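Local structure of dihydrodipicolinate synthase (Agrobacterium tumefaciens, 3B4U) at residues V221-M224 / A225-K229; S211-A214 / N215-T218; D197-R200 / G201-G205. The protein probably condenses pyruvate with aspartate semialdehyde, as dihydrodipicolinate synthases do in lysine biosynthesis. One frame throughout, in Å; residues are numbered along the deposited sequence.

In the fold
From the N terminus, contact 3 (197-200 with 201-205) comes first: it forms most of helix 195-203 and the turn that ends it. The chain then runs through barrel strand 208-211 into contact 2 (211-214 with 215-218), the 3-10 turn leading to helix 218-225. Contact 1 (221-224 with 225-229) follows two residues later, at the end of that helix. Each lies in one continuous stretch, so none closes a loop; the three run in series without nesting or crossing. In space, V221 of contact 1 packs on S211, V213 and A214 of contact 2, while G228 probably accepts a hydrogen bond from R203 of contact 3. Contacts 2 and 3 do not touch, their nearest atoms being about 6 Å apart.

Contact 1 (V221-M224 / A225-K229); sequences VRAM and AVDGK
The guanidinium of R222 carries V226 on one face: CG2 of V226 lies 3.9 Å above the plane, offset toward the rim, while its other methyl, CG1, is 3.8 Å from R222 NH2. The arginine chain is extended from CG to NE, with CG anti to the backbone N (chi1 -174°), and this carries the flat group past the valine branches one helical turn on. At the polar end, NH2 of R222 donates to a water that in turn donates to D227 OD1, a bridge between opposite charges not in direct contact. NH1 has partners elsewhere, a salt bridge to D39 and the carbonyl of G37.

Here barrel helix 218-225 reaches its C-terminal end, with V221 and A225 packed on L7 of strand 6-10. A225 N makes a straight bond of 2.8 Å to V221 O, with an N-H...O angle of 167°, and V226 N binds R222 O at the same length. The next bonds loosen: D227 N reaches R222 O only weakly, and G228 N makes a weak bond to M224 O. G228 has left helical angles with positive phi, a conformation that favours glycine, and the chain turns so that K229 N bonds A223 O at 2.9 Å. The donor K229 N is tilted 27° from the A223 carbonyl plane. M224 CG comes 3.2 Å from K229 O, and D227 CB comes as near to A223 O.

The chemistry implies that the carbonyls of the last helical turn are largely taken up by backbone N-H groups of the turn itself. R222, shared between D39, G37 and the water-linked D227, probably keeps its positive charge and ties the helix end to the loop carrying G37 and D39.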
# COMPACT_ATOMS: atom_id res chain seq x y z
N VAL B 221 -15.67 -3.95 25.76
CA VAL B 221 -14.52 -3.13 25.37
C VAL B 221 -14.64 -1.73 25.97
O VAL B 221 -13.64 -1.16 26.37
CB VAL B 221 -14.29 -3.10 23.84
CG1 VAL B 221 -13.10 -2.23 23.51
CG2 VAL B 221 -14.08 -4.53 23.30
N ARG B 222 -15.85 -1.17 26.04
CA ARG B 222 -16.00 0.16 26.65
C ARG B 222 -15.48 0.20 28.09
O ARG B 222 -14.84 1.15 28.50
CB ARG B 222 -17.46 0.62 26.56
CG ARG B 222 -17.61 2.04 27.04
CD ARG B 222 -19.06 2.53 27.07
NE ARG B 222 -19.12 3.86 27.67
CZ ARG B 222 -18.81 5.00 27.07
NH1 ARG B 222 -18.52 5.07 25.75
NH2 ARG B 222 -18.78 6.10 27.80
N ALA B 223 -15.74 -0.87 28.84
CA ALA B 223 -15.30 -0.90 30.24
C ALA B 223 -13.79 -0.81 30.31
O ALA B 223 -13.24 -0.25 31.26
CB ALA B 223 -15.81 -2.15 30.90
N MET B 224 -13.09 -1.35 29.32
CA MET B 224 -11.64 -1.29 29.25
C MET B 224 -11.15 0.07 28.72
O MET B 224 -10.32 0.73 29.35
CB MET B 224 -11.12 -2.39 28.31
CG MET B 224 -11.52 -3.81 28.71
SD MET B 224 -11.28 -5.10 27.33
CE MET B 224 -9.47 -5.34 27.55
N ALA B 225 -11.69 0.49 27.59
CA ALA B 225 -11.19 1.64 26.82
C ALA B 225 -11.56 2.96 27.47
O ALA B 225 -10.82 3.93 27.34
CB ALA B 225 -11.76 1.61 25.39
N VAL B 226 -12.72 3.01 28.14
CA VAL B 226 -13.22 4.24 28.74
C VAL B 226 -13.04 4.17 30.24
O VAL B 226 -12.51 5.12 30.85
CB VAL B 226 -14.69 4.51 28.34
CG1 VAL B 226 -15.24 5.76 29.07
CG2 VAL B 226 -14.77 4.68 26.84
N ASP B 227 -13.47 3.08 30.87
CA ASP B 227 -13.49 2.99 32.33
C ASP B 227 -12.19 2.44 32.93
O ASP B 227 -12.03 2.46 34.15
CB ASP B 227 -14.68 2.17 32.81
CG ASP B 227 -16.01 2.72 32.37
OD1 ASP B 227 -16.11 3.93 32.05
OD2 ASP B 227 -16.96 1.92 32.35
N GLY B 228 -11.27 1.95 32.10
CA GLY B 228 -9.99 1.47 32.59
C GLY B 228 -10.07 0.22 33.44
O GLY B 228 -9.27 0.04 34.34
N LYS B 229 -11.03 -0.65 33.16
CA LYS B 229 -11.19 -1.90 33.87
C LYS B 229 -10.71 -3.06 33.02
O LYS B 229 -11.11 -3.21 31.86
CB LYS B 229 -12.67 -2.10 34.22
CG LYS B 229 -13.30 -1.03 35.04
CD LYS B 229 -12.63 -0.79 36.33
CE LYS B 229 -13.51 0.13 37.19
NZ LYS B 229 -12.71 0.97 38.10
O HOH W 1 -18.46 5.07 30.72

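Contact 2 (S211-A214 / N215-T218); sequences SGVA and NFLT
A local, buried 3-10 turn joins S211-A214 to N215-T218, linking the end of barrel strand 208-211 to the start of helix 218-225. Two carbonyls do most of the gripping. The oxygen of G212 takes two donors from N215: the backbone N at 3.0 Å, well above the carbonyl plane, and the side-chain ND2 at 2.9 Å, which keeps that oxygen close to the N215 amide plane. With CG anti to its carbonyl carbon (chi1 -76°), N215 turns its amide back toward G212. The amide is also held from outside: ND2 bonds A10 O as well, and OD1 accepts from H29 and T12, so the group is fixed in rotation.

V213 O also has two donors. F216 N comes from above its carbonyl plane, whereas L217 N lies in that plane with a C=O...N angle of 158°. The same oxygen sits 3.6 Å over the centre of the F216 ring. That ring is brought back over the turn because CG stands between the backbone N and the carbonyl carbon (chi1 63°). Its CZ meets V213 CG1 at 4.1 Å, the two side chains crossing obliquely. V213 CG1 also touches L217 CB at 4.0 Å, here with the side chains alongside and pointing the same way; beyond them, helix 232-240 packs on V213, F216 and L217.

At the far end T218 OG1 donates to A214 O over 2.7 Å, tying the first helical residue to the 3-10 turn, with L217 at the N-cap position. At the near end S211 OG accepts from A214 N, an ST motif. Together these features make a compact strand-to-helix connection after the eighth strand of a TIM barrel.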
# COMPACT_ATOMS: atom_id res chain seq x y z
N SER B 211 -11.31 -0.09 18.10
CA SER B 211 -11.31 -1.51 18.46
C SER B 211 -12.06 -2.40 17.50
O SER B 211 -13.25 -2.16 17.25
CB SER B 211 -11.92 -1.65 19.85
OG SER B 211 -12.24 -3.01 20.15
N GLY B 212 -11.44 -3.48 17.05
CA GLY B 212 -12.11 -4.48 16.25
C GLY B 212 -13.09 -5.33 17.05
O GLY B 212 -14.19 -5.63 16.60
N VAL B 213 -12.71 -5.73 18.26
CA VAL B 213 -13.57 -6.51 19.12
C VAL B 213 -14.83 -5.75 19.48
O VAL B 213 -15.87 -6.37 19.70
CB VAL B 213 -12.78 -7.03 20.37
CG1 VAL B 213 -13.71 -7.65 21.39
CG2 VAL B 213 -11.68 -8.01 19.92
N ALA B 214 -14.77 -4.42 19.51
CA ALA B 214 -15.93 -3.60 19.81
C ALA B 214 -17.02 -3.70 18.74
O ALA B 214 -18.13 -3.23 18.99
CB ALA B 214 -15.53 -2.13 20.00
N ASN B 215 -16.76 -4.34 17.60
CA ASN B 215 -17.85 -4.63 16.65
C ASN B 215 -18.84 -5.66 17.21
O ASN B 215 -19.96 -5.71 16.72
CB ASN B 215 -17.29 -5.19 15.35
CG ASN B 215 -16.67 -4.14 14.46
OD1 ASN B 215 -17.39 -3.40 13.78
ND2 ASN B 215 -15.36 -4.10 14.44
N PHE B 216 -18.45 -6.45 18.20
CA PHE B 216 -19.31 -7.52 18.70
C PHE B 216 -19.33 -7.69 20.20
O PHE B 216 -20.16 -8.47 20.66
CB PHE B 216 -19.03 -8.85 17.97
CG PHE B 216 -17.65 -9.36 18.18
CD1 PHE B 216 -17.35 -10.17 19.28
CD2 PHE B 216 -16.63 -9.07 17.31
CE1 PHE B 216 -16.09 -10.62 19.51
CE2 PHE B 216 -15.35 -9.52 17.55
CZ PHE B 216 -15.08 -10.31 18.66
N LEU B 217 -18.48 -6.98 20.94
CA LEU B 217 -18.49 -6.97 22.42
C LEU B 217 -18.33 -5.52 22.86
O LEU B 217 -17.38 -5.14 23.55
CB LEU B 217 -17.41 -7.88 23.01
CG LEU B 217 -17.68 -9.38 22.94
CD1 LEU B 217 -16.36 -10.14 23.23
CD2 LEU B 217 -18.77 -9.79 23.91
N THR B 218 -19.23 -4.66 22.40
CA THR B 218 -19.05 -3.22 22.59
C THR B 218 -18.97 -2.81 24.06
O THR B 218 -18.04 -2.10 24.44
CB THR B 218 -20.16 -2.43 21.89
OG1 THR B 218 -20.27 -2.85 20.52
CG2 THR B 218 -19.82 -0.96 21.96

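Contact 3 (D197-R200 / G201-G205); sequences DLAR and GVRLG
Backbone hydrogen bonds of an alpha-helix join D197-R200 to G201-G205. G201 N binds D197 O at 2.9 Å, V202 N binds L198 O, and R203 N binds A199 O, the last two donors lying close to the line of the acceptor C=O. The bond from L204 N to R200 O is weak, for here the helix ends: G205, with positive phi, is the C-prime residue of a Schellman motif, in which G206 N bonds G201 O and G205 N bonds V202 O. G201, with no side chain, sits close beside D197 O.

Charged groups form the second set. R200 is extended from CG to NE and brings NH2 to D197 OD1 in a salt bridge of 3.0 Å. The carboxylate oxygen lies at the edge of the guanidinium, in its plane, but is itself approached from above the carboxylate plane, 47° out of it. R200 also makes a cation-pi contact with W175. R203 behaves otherwise: its chain bends at chi3 (-64°) and folds back along the helix, so that one face of its guanidinium covers A199 O and R200 CA, both 3.6 Å from the plane. NH1 meets A199 CB at 3.5 Å, and is further tied to D230 by a salt bridge and to G228 O by a hydrogen bond.

Apolar contact is slighter. L198 and V202 lie side by side, CD1 of the former 4.1 Å from CG2 of the latter, and V202 CG2 also presses on L198 O at 3.2 Å.

Among its neighbours, helix 195-203 lies between two others: L198 packs on M224 and A225 of helix 218-225, while D197 and L204 touch W175 of helix 175-185, where L204 also meets L182.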
# COMPACT_ATOMS: atom_id res chain seq x y z
N ASP B 197 -3.10 -4.59 27.06
CA ASP B 197 -2.62 -3.36 27.71
C ASP B 197 -3.54 -2.18 27.62
O ASP B 197 -3.19 -1.11 28.06
CB ASP B 197 -1.25 -3.00 27.18
CG ASP B 197 -0.17 -3.97 27.71
OD1 ASP B 197 -0.25 -4.47 28.86
OD2 ASP B 197 0.77 -4.16 27.01
N LEU B 198 -4.76 -2.38 27.11
CA LEU B 198 -5.71 -1.29 26.94
C LEU B 198 -6.13 -0.67 28.27
O LEU B 198 -5.97 0.51 28.48
CB LEU B 198 -6.91 -1.78 26.14
CG LEU B 198 -8.07 -0.78 25.99
CD1 LEU B 198 -7.60 0.52 25.38
CD2 LEU B 198 -9.16 -1.48 25.16
N ALA B 199 -6.65 -1.48 29.19
CA ALA B 199 -7.12 -0.92 30.46
C ALA B 199 -5.94 -0.37 31.26
O ALA B 199 -6.02 0.70 31.83
CB ALA B 199 -7.94 -1.96 31.26
N ARG B 200 -4.83 -1.10 31.27
CA ARG B 200 -3.59 -0.66 31.91
C ARG B 200 -3.15 0.70 31.41
O ARG B 200 -2.80 1.59 32.18
CB ARG B 200 -2.49 -1.68 31.59
CG ARG B 200 -1.17 -1.47 32.24
CD ARG B 200 -0.17 -2.43 31.61
NE ARG B 200 1.11 -2.45 32.30
CZ ARG B 200 2.15 -3.17 31.88
NH1 ARG B 200 3.28 -3.19 32.58
NH2 ARG B 200 2.05 -3.89 30.77
N GLY B 201 -3.23 0.90 30.11
CA GLY B 201 -2.85 2.15 29.50
C GLY B 201 -3.83 3.27 29.77
O GLY B 201 -3.42 4.40 30.01
N VAL B 202 -5.12 2.96 29.78
CA VAL B 202 -6.14 3.93 30.15
C VAL B 202 -5.89 4.42 31.58
O VAL B 202 -6.01 5.61 31.87
CB VAL B 202 -7.54 3.34 29.95
CG1 VAL B 202 -8.64 4.19 30.60
CG2 VAL B 202 -7.81 3.18 28.43
N ARG B 203 -5.53 3.51 32.49
CA ARG B 203 -5.23 3.90 33.86
C ARG B 203 -4.01 4.83 33.94
O ARG B 203 -3.86 5.54 34.94
CB ARG B 203 -5.09 2.68 34.74
CG ARG B 203 -6.41 1.94 34.94
CD ARG B 203 -6.35 0.87 36.03
NE ARG B 203 -5.43 -0.23 35.74
CZ ARG B 203 -5.75 -1.35 35.09
NH1 ARG B 203 -6.97 -1.54 34.62
NH2 ARG B 203 -4.85 -2.29 34.91
N LEU B 204 -3.14 4.83 32.94
CA LEU B 204 -2.00 5.69 32.83
C LEU B 204 -2.24 6.89 31.93
O LEU B 204 -1.28 7.55 31.56
CB LEU B 204 -0.80 4.91 32.33
CG LEU B 204 -0.18 3.95 33.33
CD1 LEU B 204 0.71 2.97 32.61
CD2 LEU B 204 0.60 4.71 34.40
N GLY B 205 -3.48 7.15 31.55
CA GLY B 205 -3.78 8.35 30.78
C GLY B 205 -4.17 8.11 29.34
O GLY B 205 -4.48 9.06 28.63